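Local coordinates for protein acetone carboxylase alpha subunit (Xanthobacter autotrophicus Py2, PDB 5M45) that forms the alpha subunit of a multi-subunit enzyme, belongs to the hydantoinase B/oxoprolinase family and binds a manganese ion, at residues 87-95 / 104-115; 94-103 / 260-268. One frame throughout, in Å; residues are numbered along the deposited sequence.

Both interactions are built on one beta hairpin, strands 90-95 and 101-104, and share L94 and Y95. Interaction 1 joins the first strand to the end of the second and to helix 111-124; interaction 2 sets the turn and second strand against helix 257-282. Their centres lie about 16 Å apart. They meet where V112 CG1 packs on S101 OG at 3.2 Å and where T93 CG2 lies 3.7 Å from S101 CB. Interaction 1 reaches towards the manganese site, with the side chain of H111 about 5 Å from the ion. G113 O of interaction 1 makes a weak hydrogen bond to the 3,6,9,12,15-pentaoxaheptadecan-1-ol, and the D100 side chain of interaction 2 comes to about 4 Å of it.

Interaction 1. Residues 87-95 / 104-115; sequences EGELCFTLY and TSTGIIIHVGTM
S105 OG makes two hydrogen bonds: it accepts the backbone N of F92 at 3.1 Å in an almost straight bond (171°) and donates to T106 O at 2.9 Å, meeting a lone pair there. With chi1 at 71°, OG lies between its own N and carbonyl carbon, which brings it to F92 N. A short chain of bonds runs beside it: T93 OG1 donates to T104 OG1 at 3.0 Å, and T104 OG1 donates in turn to S105 O. These two threonines lie side by side, pointing the same way, as a non-hydrogen-bonded antiparallel pair in the beta hairpin of strands 90-95 and 101-104, at one border of the chain's antiparallel sheet. S105 N to F92 O (3.0 Å) carries the pairing one step further before the chain turns off. C91 SG, anti to its backbone N, fits among T104 OG1 (3.5 Å), S105 OG and I109 CG2. Helix 111-115 then crosses the strand at 56°. Y95 OH donates to V112 O at 2.8 Å, the carbonyl oxygen lying at the ring edge, while M115 CB comes to 3.3 Å of that hydroxyl. H111 NE2 makes a weak hydrogen bond to D153 of the manganese site.

Interaction 2. Residues 94-103 / 260-268; sequences LYNAAGDSLL and YWKFAYEAV
N96 ND2 donates to A264 O at 3.1 Å (164°), which lies in the plane of the amide. The same amide is stacked on the Y265 ring, planes 20° apart, with ND2 3.4 Å from Y265 CD2; N96 CB sits over the same ring, offset toward its rim. L102 CD2 (4.0 Å from F263 CD2) and L103 CD1 both come to the edge of the F263 ring, and the hydroxyl of Y260 faces the two L94 methyls, 3.8 Å from CD2. One water joins Y260 OH to Y95 O; another joins Y265 OH to A97 N. In the next shell the helix is kinked: V268 N bonds only weakly to Y265 O and not to A264 O, consistent with that oxygen accepting N96. N96 CG lies between its backbone N and carbonyl carbon, and OD1 accepts D100 N at 3.2 Å. Y41 takes a further bond from N96 ND2, and H27 bonds Y265 OH. D100 is held by K120, Y41 and Y376, K120 and Y376 lining the ligand pocket. The arrangement is a beta hairpin closed by a type I turn, N96 to G99, whose strand 101-103 crosses the helix almost perpendicularly, at 99°, beside that pocket.

Interaction 1. Residues 87-95 / 104-115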
ATOM      1  N   GLU A  87      25.137  -9.431   8.530  1.00 17.72           N
ATOM      2  CA  GLU A  87      25.022  -8.446   9.623  1.00 18.41           C
ATOM      3  C   GLU A  87      24.184  -8.888  10.843  1.00 17.21           C
ATOM      4  O   GLU A  87      24.350  -8.327  11.918  1.00 16.50           O
ATOM      5  CB  GLU A  87      24.438  -7.129   9.131  1.00 20.28           C
ATOM      6  CG  GLU A  87      25.443  -6.065   8.749  1.00 22.88           C
ATOM      7  CD  GLU A  87      26.270  -6.516   7.624  1.00 24.99           C
ATOM      8  OE1 GLU A  87      27.442  -6.876   7.939  1.00 27.20           O
ATOM      9  OE2 GLU A  87      25.691  -6.567   6.475  1.00 27.13           O
ATOM     10  N   GLY A  88      23.262  -9.838  10.668  1.00 15.99           N
ATOM     11  CA  GLY A  88      22.468 -10.325  11.781  1.00 15.20           C
ATOM     12  C   GLY A  88      21.397  -9.351  12.283  1.00 14.45           C
ATOM     13  O   GLY A  88      21.077  -9.350  13.492  1.00 14.14           O
ATOM     14  N   GLU A  89      20.816  -8.567  11.373  1.00 13.59           N
ATOM     15  CA  GLU A  89      19.717  -7.634  11.743  1.00 13.28           C
ATOM     16  C   GLU A  89      18.375  -8.380  11.790  1.00 12.87           C
ATOM     17  O   GLU A  89      17.506  -8.219  10.920  1.00 13.01           O
ATOM     18  CB  GLU A  89      19.685  -6.384  10.845  1.00 13.09           C
ATOM     19  CG  GLU A  89      21.040  -5.711  10.561  1.00 13.20           C
ATOM     20  CD  GLU A  89      21.907  -5.398  11.766  1.00 13.22           C
ATOM     21  OE1 GLU A  89      23.083  -5.027  11.561  1.00 13.49           O
ATOM     22  OE2 GLU A  89      21.434  -5.487  12.949  1.00 13.11           O
ATOM     23  N   LEU A  90      18.271  -9.266  12.787  1.00 12.56           N
ATOM     24  CA  LEU A  90      17.078 -10.068  13.084  1.00 12.38           C
ATOM     25  C   LEU A  90      17.046 -10.351  14.585  1.00 12.20           C
ATOM     26  O   LEU A  90      18.045 -10.148  15.277  1.00 12.16           O
ATOM     27  CB  LEU A  90      17.013 -11.380  12.257  1.00 12.35           C
ATOM     28  CG  LEU A  90      17.872 -12.581  12.656  1.00 12.60           C
ATOM     29  CD1 LEU A  90      17.416 -13.844  11.924  1.00 12.85           C
ATOM     30  CD2 LEU A  90      19.358 -12.328  12.439  1.00 12.72           C
ATOM     31  N   CYS A  91      15.892 -10.801  15.067  1.00 11.93           N
ATOM     32  CA  CYS A  91      15.686 -11.070  16.523  1.00 11.79           C
ATOM     33  C   CYS A  91      14.521 -12.044  16.700  1.00 11.48           C
ATOM     34  O   CYS A  91      13.526 -11.947  15.974  1.00 11.51           O
ATOM     35  CB  CYS A  91      15.410  -9.765  17.246  1.00 11.88           C
ATOM     36  SG  CYS A  91      15.078  -9.837  19.020  1.00 12.43           S
ATOM     37  N   PHE A  92      14.648 -12.965  17.661  1.00 11.26           N
ATOM     38  CA  PHE A  92      13.559 -13.860  18.081  1.00 10.99           C
ATOM     39  C   PHE A  92      13.315 -13.756  19.589  1.00 11.02           C
ATOM     40  O   PHE A  92      14.278 -13.724  20.386  1.00 11.12           O
ATOM     41  CB  PHE A  92      13.862 -15.317  17.721  1.00 10.87           C
ATOM     42  CG  PHE A  92      13.886 -15.570  16.230  1.00 10.77           C
ATOM     43  CD1 PHE A  92      12.697 -15.748  15.519  1.00 10.64           C
ATOM     44  CD2 PHE A  92      15.081 -15.584  15.529  1.00 10.78           C
ATOM     45  CE1 PHE A  92      12.712 -15.951  14.147  1.00 10.65           C
ATOM     46  CE2 PHE A  92      15.101 -15.808  14.155  1.00 10.82           C
ATOM     47  CZ  PHE A  92      13.923 -15.982  13.463  1.00 10.68           C
ATOM     48  N   THR A  93      12.047 -13.682  19.961  1.00 11.03           N
ATOM     49  CA  THR A  93      11.643 -13.377  21.308  1.00 11.23           C
ATOM     50  C   THR A  93      10.477 -14.311  21.768  1.00 11.37           C
ATOM     51  O   THR A  93       9.526 -14.598  20.991  1.00 11.24           O
ATOM     52  CB  THR A  93      11.268 -11.888  21.428  1.00 11.33           C
ATOM     53  OG1 THR A  93      12.357 -11.061  20.957  1.00 11.40           O
ATOM     54  CG2 THR A  93      10.949 -11.533  22.892  1.00 11.46           C
ATOM     55  N   LEU A  94      10.562 -14.773  23.028  1.00 11.44           N
ATOM     56  CA  LEU A  94       9.543 -15.660  23.632  1.00 11.60           C
ATOM     57  C   LEU A  94       8.657 -14.842  24.595  1.00 11.68           C
ATOM     58  O   LEU A  94       9.196 -14.114  25.439  1.00 11.62           O
ATOM     59  CB  LEU A  94      10.217 -16.833  24.350  1.00 11.75           C
ATOM     60  CG  LEU A  94       9.329 -17.812  25.140  1.00 11.83           C
ATOM     61  CD1 LEU A  94       8.285 -18.497  24.258  1.00 11.95           C
ATOM     62  CD2 LEU A  94      10.226 -18.837  25.824  1.00 12.04           C
ATOM     63  N   TYR A  95       7.330 -14.925  24.436  1.00 11.82           N
ATOM     64  CA  TYR A  95       6.356 -14.165  25.243  1.00 12.11           C
ATOM     65  C   TYR A  95       5.433 -15.077  26.070  1.00 12.43           C
ATOM     66  O   TYR A  95       5.129 -16.208  25.663  1.00 12.51           O
ATOM     67  CB  TYR A  95       5.467 -13.263  24.336  1.00 11.98           C
ATOM     68  CG  TYR A  95       6.257 -12.244  23.549  1.00 11.80           C
ATOM     69  CD1 TYR A  95       6.811 -12.574  22.312  1.00 11.67           C
ATOM     70  CD2 TYR A  95       6.453 -10.945  24.031  1.00 11.77           C
ATOM     71  CE1 TYR A  95       7.551 -11.639  21.578  1.00 11.53           C
ATOM     72  CE2 TYR A  95       7.202 -10.025  23.305  1.00 11.60           C
ATOM     73  CZ  TYR A  95       7.738 -10.389  22.061  1.00 11.48           C
ATOM     74  OH  TYR A  95       8.527  -9.503  21.333  1.00 11.56           O
ATOM     75  N   THR A 104      14.993 -13.385  25.166  1.00 13.29           N
ATOM     76  CA  THR A 104      15.220 -12.978  23.773  1.00 12.94           C
ATOM     77  C   THR A 104      16.621 -13.333  23.294  1.00 12.66           C
ATOM     78  O   THR A 104      17.548 -13.393  24.081  1.00 12.59           O
ATOM     79  CB  THR A 104      14.942 -11.444  23.614  1.00 12.88           C
ATOM     80  OG1 THR A 104      15.016 -11.040  22.257  1.00 12.86           O
ATOM     81  CG2 THR A 104      15.896 -10.627  24.434  1.00 12.96           C
ATOM     82  N   SER A 105      16.777 -13.537  21.985  1.00 12.36           N
ATOM     83  CA  SER A 105      18.120 -13.470  21.354  1.00 12.40           C
ATOM     84  C   SER A 105      18.654 -12.028  21.456  1.00 12.51           C
ATOM     85  O   SER A 105      17.896 -11.129  21.788  1.00 12.45           O
ATOM     86  CB  SER A 105      18.056 -13.878  19.861  1.00 12.28           C
ATOM     87  OG  SER A 105      17.410 -12.889  19.063  1.00 12.08           O
ATOM     88  N   THR A 106      19.925 -11.818  21.114  1.00 12.56           N
ATOM     89  CA  THR A 106      20.460 -10.483  20.874  1.00 12.53           C
ATOM     90  C   THR A 106      20.076 -10.055  19.441  1.00 12.39           C
ATOM     91  O   THR A 106      19.191 -10.661  18.846  1.00 12.33           O
ATOM     92  CB  THR A 106      21.988 -10.377  21.191  1.00 12.71           C
ATOM     93  OG1 THR A 106      22.742 -11.209  20.297  1.00 12.97           O
ATOM     94  CG2 THR A 106      22.288 -10.827  22.604  1.00 12.76           C
ATOM     95  N   GLY A 107      20.725  -9.022  18.894  1.00 12.39           N
ATOM     96  CA  GLY A 107      20.386  -8.479  17.574  1.00 12.35           C
ATOM     97  C   GLY A 107      19.516  -7.219  17.716  1.00 12.28           C
ATOM     98  O   GLY A 107      19.787  -6.386  18.575  1.00 12.39           O
ATOM     99  N   ILE A 108      18.463  -7.089  16.887  1.00 12.27           N
ATOM    100  CA  ILE A 108      17.643  -5.864  16.862  1.00 12.29           C
ATOM    101  C   ILE A 108      16.537  -5.907  17.910  1.00 12.29           C
ATOM    102  O   ILE A 108      15.306  -6.017  17.579  1.00 12.54           O
ATOM    103  CB  ILE A 108      17.138  -5.476  15.441  1.00 12.22           C
ATOM    104  CG1 ILE A 108      16.490  -6.656  14.679  1.00 12.19           C
ATOM    105  CG2 ILE A 108      18.324  -4.909  14.629  1.00 12.37           C
ATOM    106  CD1 ILE A 108      15.739  -6.235  13.428  1.00 12.29           C
ATOM    107  N   ILE A 109      16.948  -5.771  19.168  1.00 12.28           N
ATOM    108  CA  ILE A 109      16.080  -6.101  20.294  1.00 12.19           C
ATOM    109  C   ILE A 109      15.102  -5.003  20.671  1.00 12.09           C
ATOM    110  O   ILE A 109      14.316  -5.207  21.580  1.00 12.35           O
ATOM    111  CB  ILE A 109      16.858  -6.607  21.550  1.00 12.27           C
ATOM    112  CG1 ILE A 109      17.736  -5.514  22.165  1.00 12.39           C
ATOM    113  CG2 ILE A 109      17.645  -7.869  21.219  1.00 12.33           C
ATOM    114  CD1 ILE A 109      18.398  -5.948  23.460  1.00 12.53           C
ATOM    115  N   ILE A 110      15.088  -3.878  19.957  1.00 11.97           N
ATOM    116  CA  ILE A 110      13.969  -2.911  20.077  1.00 11.81           C
ATOM    117  C   ILE A 110      12.637  -3.608  19.812  1.00 11.65           C
ATOM    118  O   ILE A 110      11.595  -3.207  20.337  1.00 11.53           O
ATOM    119  CB  ILE A 110      14.164  -1.650  19.163  1.00 11.94           C
ATOM    120  CG1 ILE A 110      13.279  -0.485  19.634  1.00 12.09           C
ATOM    121  CG2 ILE A 110      13.902  -1.981  17.689  1.00 11.98           C
ATOM    122  CD1 ILE A 110      13.672   0.848  19.035  1.00 12.07           C
ATOM    123  N   HIS A 111      12.663  -4.683  19.023  1.00 11.49           N
ATOM    124  CA  HIS A 111      11.442  -5.409  18.667  1.00 11.30           C
ATOM    125  C   HIS A 111      10.917  -6.353  19.736  1.00 11.11           C
ATOM    126  O   HIS A 111       9.801  -6.877  19.603  1.00 10.97           O
ATOM    127  CB  HIS A 111      11.610  -6.086  17.297  1.00 11.28           C
ATOM    128  CG  HIS A 111      11.867  -5.100  16.207  1.00 11.30           C
ATOM    129  ND1 HIS A 111      10.877  -4.292  15.690  1.00 11.32           N
ATOM    130  CD2 HIS A 111      13.012  -4.723  15.592  1.00 11.41           C
ATOM    131  CE1 HIS A 111      11.401  -3.484  14.789  1.00 11.37           C
ATOM    132  NE2 HIS A 111      12.696  -3.732  14.707  1.00 11.50           N
ATOM    133  N   VAL A 112      11.657  -6.528  20.825  1.00 10.88           N
ATOM    134  CA  VAL A 112      11.114  -7.166  22.034  1.00 10.81           C
ATOM    135  C   VAL A 112       9.831  -6.382  22.424  1.00 10.81           C
ATOM    136  O   VAL A 112       8.753  -6.977  22.575  1.00 10.79           O
ATOM    137  CB  VAL A 112      12.140  -7.217  23.197  1.00 10.85           C
ATOM    138  CG1 VAL A 112      11.485  -7.619  24.499  1.00 10.93           C
ATOM    139  CG2 VAL A 112      13.305  -8.147  22.873  1.00 10.80           C
ATOM    140  N   GLY A 113       9.951  -5.048  22.493  1.00 10.63           N
ATOM    141  CA  GLY A 113       8.821  -4.167  22.798  1.00 10.69           C
ATOM    142  C   GLY A 113       7.793  -4.028  21.697  1.00 10.70           C
ATOM    143  O   GLY A 113       6.599  -4.095  21.970  1.00 10.75           O
ATOM    144  N   THR A 114       8.227  -3.835  20.436  1.00 10.60           N
ATOM    145  CA  THR A 114       7.257  -3.643  19.312  1.00 10.58           C
ATOM    146  C   THR A 114       6.377  -4.884  19.075  1.00 10.76           C
ATOM    147  O   THR A 114       5.163  -4.763  18.907  1.00 10.84           O
ATOM    148  CB  THR A 114       7.910  -3.239  17.990  1.00 10.44           C
ATOM    149  OG1 THR A 114       8.711  -4.319  17.511  1.00 10.25           O
ATOM    150  CG2 THR A 114       8.775  -2.022  18.152  1.00 10.45           C
ATOM    151  N   MET A 115       6.952  -6.072  19.103  1.00 10.98           N
ATOM    152  CA  MET A 115       6.178  -7.326  18.835  1.00 11.27           C
ATOM    153  C   MET A 115       5.226  -7.637  20.016  1.00 11.44           C
ATOM    154  O   MET A 115       4.088  -8.091  19.802  1.00 11.51           O
ATOM    155  CB  MET A 115       7.098  -8.514  18.527  1.00 11.46           C
ATOM    156  CG  MET A 115       7.818  -8.396  17.181  1.00 11.51           C
ATOM    157  SD  MET A 115       8.854  -9.818  16.677  1.00 11.90           S
ATOM    158  CE  MET A 115      10.102  -9.869  17.931  1.00 11.81           C
TER

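Interaction 2. Residues 94-103 / 260-268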
ATOM      1  N   LEU A  94      10.562 -14.773  23.028  1.00 11.44           N
ATOM      2  CA  LEU A  94       9.543 -15.660  23.632  1.00 11.60           C
ATOM      3  C   LEU A  94       8.657 -14.842  24.595  1.00 11.68           C
ATOM      4  O   LEU A  94       9.196 -14.114  25.439  1.00 11.62           O
ATOM      5  CB  LEU A  94      10.217 -16.833  24.350  1.00 11.75           C
ATOM      6  CG  LEU A  94       9.329 -17.812  25.140  1.00 11.83           C
ATOM      7  CD1 LEU A  94       8.285 -18.497  24.258  1.00 11.95           C
ATOM      8  CD2 LEU A  94      10.226 -18.837  25.824  1.00 12.04           C
ATOM      9  N   TYR A  95       7.330 -14.925  24.436  1.00 11.82           N
ATOM     10  CA  TYR A  95       6.356 -14.165  25.243  1.00 12.11           C
ATOM     11  C   TYR A  95       5.433 -15.077  26.070  1.00 12.43           C
ATOM     12  O   TYR A  95       5.129 -16.208  25.663  1.00 12.51           O
ATOM     13  CB  TYR A  95       5.467 -13.263  24.336  1.00 11.98           C
ATOM     14  CG  TYR A  95       6.257 -12.244  23.549  1.00 11.80           C
ATOM     15  CD1 TYR A  95       6.811 -12.574  22.312  1.00 11.67           C
ATOM     16  CD2 TYR A  95       6.453 -10.945  24.031  1.00 11.77           C
ATOM     17  CE1 TYR A  95       7.551 -11.639  21.578  1.00 11.53           C
ATOM     18  CE2 TYR A  95       7.202 -10.025  23.305  1.00 11.60           C
ATOM     19  CZ  TYR A  95       7.738 -10.389  22.061  1.00 11.48           C
ATOM     20  OH  TYR A  95       8.527  -9.503  21.333  1.00 11.56           O
ATOM     21  N   ASN A  96       4.988 -14.581  27.229  1.00 12.92           N
ATOM     22  CA  ASN A  96       3.889 -15.202  27.977  1.00 13.18           C
ATOM     23  C   ASN A  96       2.519 -14.848  27.318  1.00 13.50           C
ATOM     24  O   ASN A  96       2.474 -14.091  26.366  1.00 13.21           O
ATOM     25  CB  ASN A  96       3.985 -14.872  29.490  1.00 13.41           C
ATOM     26  CG  ASN A  96       3.667 -13.426  29.834  1.00 13.48           C
ATOM     27  OD1 ASN A  96       2.925 -12.724  29.136  1.00 13.33           O
ATOM     28  ND2 ASN A  96       4.218 -12.976  30.977  1.00 13.63           N
ATOM     29  N   ALA A  97       1.427 -15.443  27.799  1.00 13.88           N
ATOM     30  CA  ALA A  97       0.101 -15.278  27.194  1.00 14.22           C
ATOM     31  C   ALA A  97      -0.369 -13.835  27.120  1.00 14.45           C
ATOM     32  O   ALA A  97      -1.108 -13.467  26.192  1.00 14.69           O
ATOM     33  CB  ALA A  97      -0.922 -16.131  27.906  1.00 14.41           C
ATOM     34  N   ALA A  98       0.071 -13.003  28.066  1.00 14.84           N
ATOM     35  CA  ALA A  98      -0.290 -11.574  28.099  1.00 14.89           C
ATOM     36  C   ALA A  98       0.542 -10.688  27.169  1.00 14.79           C
ATOM     37  O   ALA A  98       0.368  -9.460  27.179  1.00 14.82           O
ATOM     38  CB  ALA A  98      -0.208 -11.042  29.532  1.00 15.04           C
ATOM     39  N   GLY A  99       1.451 -11.275  26.389  1.00 14.70           N
ATOM     40  CA  GLY A  99       2.337 -10.512  25.500  1.00 14.38           C
ATOM     41  C   GLY A  99       3.571  -9.852  26.124  1.00 14.37           C
ATOM     42  O   GLY A  99       4.201  -9.011  25.494  1.00 14.07           O
ATOM     43  N   ASP A 100       3.912 -10.212  27.364  1.00 14.35           N
ATOM     44  CA  ASP A 100       5.146  -9.759  27.985  1.00 14.49           C
ATOM     45  C   ASP A 100       6.315 -10.724  27.701  1.00 14.55           C
ATOM     46  O   ASP A 100       6.166 -11.927  27.840  1.00 14.18           O
ATOM     47  CB  ASP A 100       4.939  -9.610  29.486  1.00 14.68           C
ATOM     48  CG  ASP A 100       3.923  -8.513  29.820  1.00 14.97           C
ATOM     49  OD1 ASP A 100       4.212  -7.345  29.418  1.00 15.08           O
ATOM     50  OD2 ASP A 100       2.909  -8.789  30.489  1.00 15.10           O
ATOM     51  N   SER A 101       7.472 -10.188  27.316  1.00 14.91           N
ATOM     52  CA  SER A 101       8.630 -11.020  26.949  1.00 15.14           C
ATOM     53  C   SER A 101       9.276 -11.621  28.182  1.00 15.32           C
ATOM     54  O   SER A 101       9.361 -10.946  29.228  1.00 15.54           O
ATOM     55  CB  SER A 101       9.674 -10.219  26.154  1.00 15.43           C
ATOM     56  OG  SER A 101      10.239  -9.186  26.948  1.00 16.09           O
ATOM     57  N   LEU A 102       9.679 -12.887  28.070  1.00 15.10           N
ATOM     58  CA  LEU A 102      10.434 -13.614  29.097  1.00 15.43           C
ATOM     59  C   LEU A 102      11.945 -13.661  28.801  1.00 14.85           C
ATOM     60  O   LEU A 102      12.748 -13.556  29.704  1.00 15.13           O
ATOM     61  CB  LEU A 102      10.060 -15.107  29.101  1.00 15.94           C
ATOM     62  CG  LEU A 102       8.861 -15.925  29.381  1.00 16.65           C
ATOM     63  CD1 LEU A 102       7.690 -15.666  28.479  1.00 16.79           C
ATOM     64  CD2 LEU A 102       9.309 -17.391  29.247  1.00 16.77           C
ATOM     65  N   LEU A 103      12.300 -13.972  27.552  1.00 14.65           N
ATOM     66  CA  LEU A 103      13.694 -14.141  27.084  1.00 14.38           C
ATOM     67  C   LEU A 103      13.784 -13.736  25.601  1.00 13.95           C
ATOM     68  O   LEU A 103      12.789 -13.840  24.829  1.00 13.93           O
ATOM     69  CB  LEU A 103      14.122 -15.614  27.201  1.00 14.73           C
ATOM     70  CG  LEU A 103      14.252 -16.162  28.626  1.00 15.20           C
ATOM     71  CD1 LEU A 103      14.412 -17.650  28.695  1.00 15.24           C
ATOM     72  CD2 LEU A 103      15.437 -15.545  29.355  1.00 15.62           C
ATOM     73  N   TYR A 260       6.782 -24.502  34.026  1.00 18.88           N
ATOM     74  CA  TYR A 260       6.908 -23.537  32.927  1.00 18.42           C
ATOM     75  C   TYR A 260       5.967 -22.347  33.134  1.00 18.44           C
ATOM     76  O   TYR A 260       6.368 -21.205  32.906  1.00 18.30           O
ATOM     77  CB  TYR A 260       6.621 -24.188  31.552  1.00 17.99           C
ATOM     78  CG  TYR A 260       6.736 -23.206  30.414  1.00 17.48           C
ATOM     79  CD1 TYR A 260       7.964 -22.984  29.793  1.00 17.18           C
ATOM     80  CD2 TYR A 260       5.639 -22.463  29.980  1.00 17.25           C
ATOM     81  CE1 TYR A 260       8.096 -22.059  28.777  1.00 17.12           C
ATOM     82  CE2 TYR A 260       5.763 -21.547  28.949  1.00 17.00           C
ATOM     83  CZ  TYR A 260       6.995 -21.325  28.359  1.00 17.03           C
ATOM     84  OH  TYR A 260       7.165 -20.398  27.344  1.00 17.03           O
ATOM     85  N   TRP A 261       4.734 -22.632  33.534  1.00 19.12           N
ATOM     86  CA  TRP A 261       3.697 -21.598  33.786  1.00 19.95           C
ATOM     87  C   TRP A 261       4.132 -20.611  34.885  1.00 19.88           C
ATOM     88  O   TRP A 261       3.933 -19.385  34.748  1.00 20.33           O
ATOM     89  CB  TRP A 261       2.348 -22.273  34.073  1.00 21.02           C
ATOM     90  CG  TRP A 261       1.111 -21.379  34.081  1.00 21.80           C
ATOM     91  CD1 TRP A 261       0.323 -21.073  35.155  1.00 22.49           C
ATOM     92  CD2 TRP A 261       0.521 -20.708  32.957  1.00 22.28           C
ATOM     93  NE1 TRP A 261      -0.703 -20.240  34.763  1.00 22.62           N
ATOM     94  CE2 TRP A 261      -0.611 -20.008  33.424  1.00 22.38           C
ATOM     95  CE3 TRP A 261       0.835 -20.631  31.605  1.00 22.40           C
ATOM     96  CZ2 TRP A 261      -1.419 -19.239  32.591  1.00 22.48           C
ATOM     97  CZ3 TRP A 261       0.021 -19.867  30.762  1.00 22.41           C
ATOM     98  CH2 TRP A 261      -1.099 -19.197  31.264  1.00 22.39           C
ATOM     99  N   LYS A 262       4.767 -21.108  35.938  1.00 19.59           N
ATOM    100  CA  LYS A 262       5.381 -20.202  36.935  1.00 19.67           C
ATOM    101  C   LYS A 262       6.515 -19.333  36.369  1.00 18.45           C
ATOM    102  O   LYS A 262       6.516 -18.120  36.597  1.00 17.64           O
ATOM    103  CB  LYS A 262       5.839 -20.953  38.183  1.00 20.52           C
ATOM    104  CG  LYS A 262       4.609 -21.467  38.931  1.00 21.76           C
ATOM    105  CD  LYS A 262       4.873 -21.827  40.367  1.00 22.89           C
ATOM    106  CE  LYS A 262       5.491 -23.191  40.506  1.00 23.98           C
ATOM    107  NZ  LYS A 262       4.760 -24.113  41.424  1.00 24.90           N
ATOM    108  N   PHE A 263       7.442 -19.952  35.632  1.00 17.57           N
ATOM    109  CA  PHE A 263       8.578 -19.237  35.044  1.00 17.03           C
ATOM    110  C   PHE A 263       8.131 -18.107  34.113  1.00 16.46           C
ATOM    111  O   PHE A 263       8.744 -17.017  34.094  1.00 15.43           O
ATOM    112  CB  PHE A 263       9.460 -20.212  34.259  1.00 17.25           C
ATOM    113  CG  PHE A 263      10.732 -19.613  33.746  1.00 17.42           C
ATOM    114  CD1 PHE A 263      11.850 -19.473  34.571  1.00 17.74           C
ATOM    115  CD2 PHE A 263      10.840 -19.199  32.415  1.00 17.59           C
ATOM    116  CE1 PHE A 263      13.056 -18.933  34.079  1.00 18.00           C
ATOM    117  CE2 PHE A 263      12.034 -18.677  31.926  1.00 17.48           C
ATOM    118  CZ  PHE A 263      13.140 -18.543  32.749  1.00 17.59           C
ATOM    119  N   ALA A 264       7.067 -18.366  33.343  1.00 16.16           N
ATOM    120  CA  ALA A 264       6.603 -17.435  32.336  1.00 16.22           C
ATOM    121  C   ALA A 264       6.157 -16.055  32.897  1.00 16.28           C
ATOM    122  O   ALA A 264       6.150 -15.090  32.121  1.00 15.85           O
ATOM    123  CB  ALA A 264       5.496 -18.053  31.504  1.00 16.39           C
ATOM    124  N   TYR A 265       5.822 -15.970  34.192  1.00 16.10           N
ATOM    125  CA  TYR A 265       5.534 -14.695  34.868  1.00 16.59           C
ATOM    126  C   TYR A 265       6.626 -14.265  35.858  1.00 16.31           C
ATOM    127  O   TYR A 265       6.968 -13.069  35.926  1.00 16.60           O
ATOM    128  CB  TYR A 265       4.111 -14.714  35.490  1.00 17.05           C
ATOM    129  CG  TYR A 265       3.085 -15.047  34.442  1.00 17.57           C
ATOM    130  CD1 TYR A 265       2.813 -16.363  34.118  1.00 18.28           C
ATOM    131  CD2 TYR A 265       2.441 -14.059  33.721  1.00 17.83           C
ATOM    132  CE1 TYR A 265       1.902 -16.705  33.119  1.00 18.24           C
ATOM    133  CE2 TYR A 265       1.527 -14.380  32.713  1.00 18.05           C
ATOM    134  CZ  TYR A 265       1.262 -15.709  32.436  1.00 18.47           C
ATOM    135  OH  TYR A 265       0.377 -16.052  31.439  1.00 19.69           O
ATOM    136  N   GLU A 266       7.221 -15.218  36.579  1.00 16.03           N
ATOM    137  CA  GLU A 266       8.301 -14.903  37.518  1.00 15.92           C
ATOM    138  C   GLU A 266       9.510 -14.262  36.813  1.00 15.15           C
ATOM    139  O   GLU A 266      10.128 -13.359  37.383  1.00 14.79           O
ATOM    140  CB  GLU A 266       8.761 -16.124  38.318  1.00 16.33           C
ATOM    141  CG  GLU A 266       7.723 -16.697  39.295  1.00 16.95           C
ATOM    142  CD  GLU A 266       8.267 -17.813  40.188  1.00 17.44           C
ATOM    143  OE1 GLU A 266       9.520 -17.869  40.408  1.00 17.53           O
ATOM    144  OE2 GLU A 266       7.424 -18.653  40.681  1.00 17.92           O
ATOM    145  N   ALA A 267       9.835 -14.715  35.589  1.00 14.53           N
ATOM    146  CA  ALA A 267      11.014 -14.195  34.866  1.00 14.37           C
ATOM    147  C   ALA A 267      10.895 -12.670  34.598  1.00 14.21           C
ATOM    148  O   ALA A 267      11.895 -11.956  34.633  1.00 13.82           O
ATOM    149  CB  ALA A 267      11.268 -14.971  33.562  1.00 14.41           C
ATOM    150  N   VAL A 268       9.667 -12.178  34.403  1.00 14.02           N
ATOM    151  CA  VAL A 268       9.422 -10.771  34.166  1.00 14.07           C
ATOM    152  C   VAL A 268       9.647  -9.963  35.459  1.00 14.27           C
ATOM    153  O   VAL A 268      10.386  -8.938  35.471  1.00 14.11           O
ATOM    154  CB  VAL A 268       7.982 -10.536  33.603  1.00 14.10           C
ATOM    155  CG1 VAL A 268       7.778  -9.059  33.266  1.00 14.14           C
ATOM    156  CG2 VAL A 268       7.691 -11.384  32.373  1.00 14.07           C
TER
HETATM  157  O   HOH W   1       5.137 -18.560  27.350  1.00 12.86           O
HETATM  158  O   HOH W   2       2.052 -17.716  29.663  1.00 20.08           O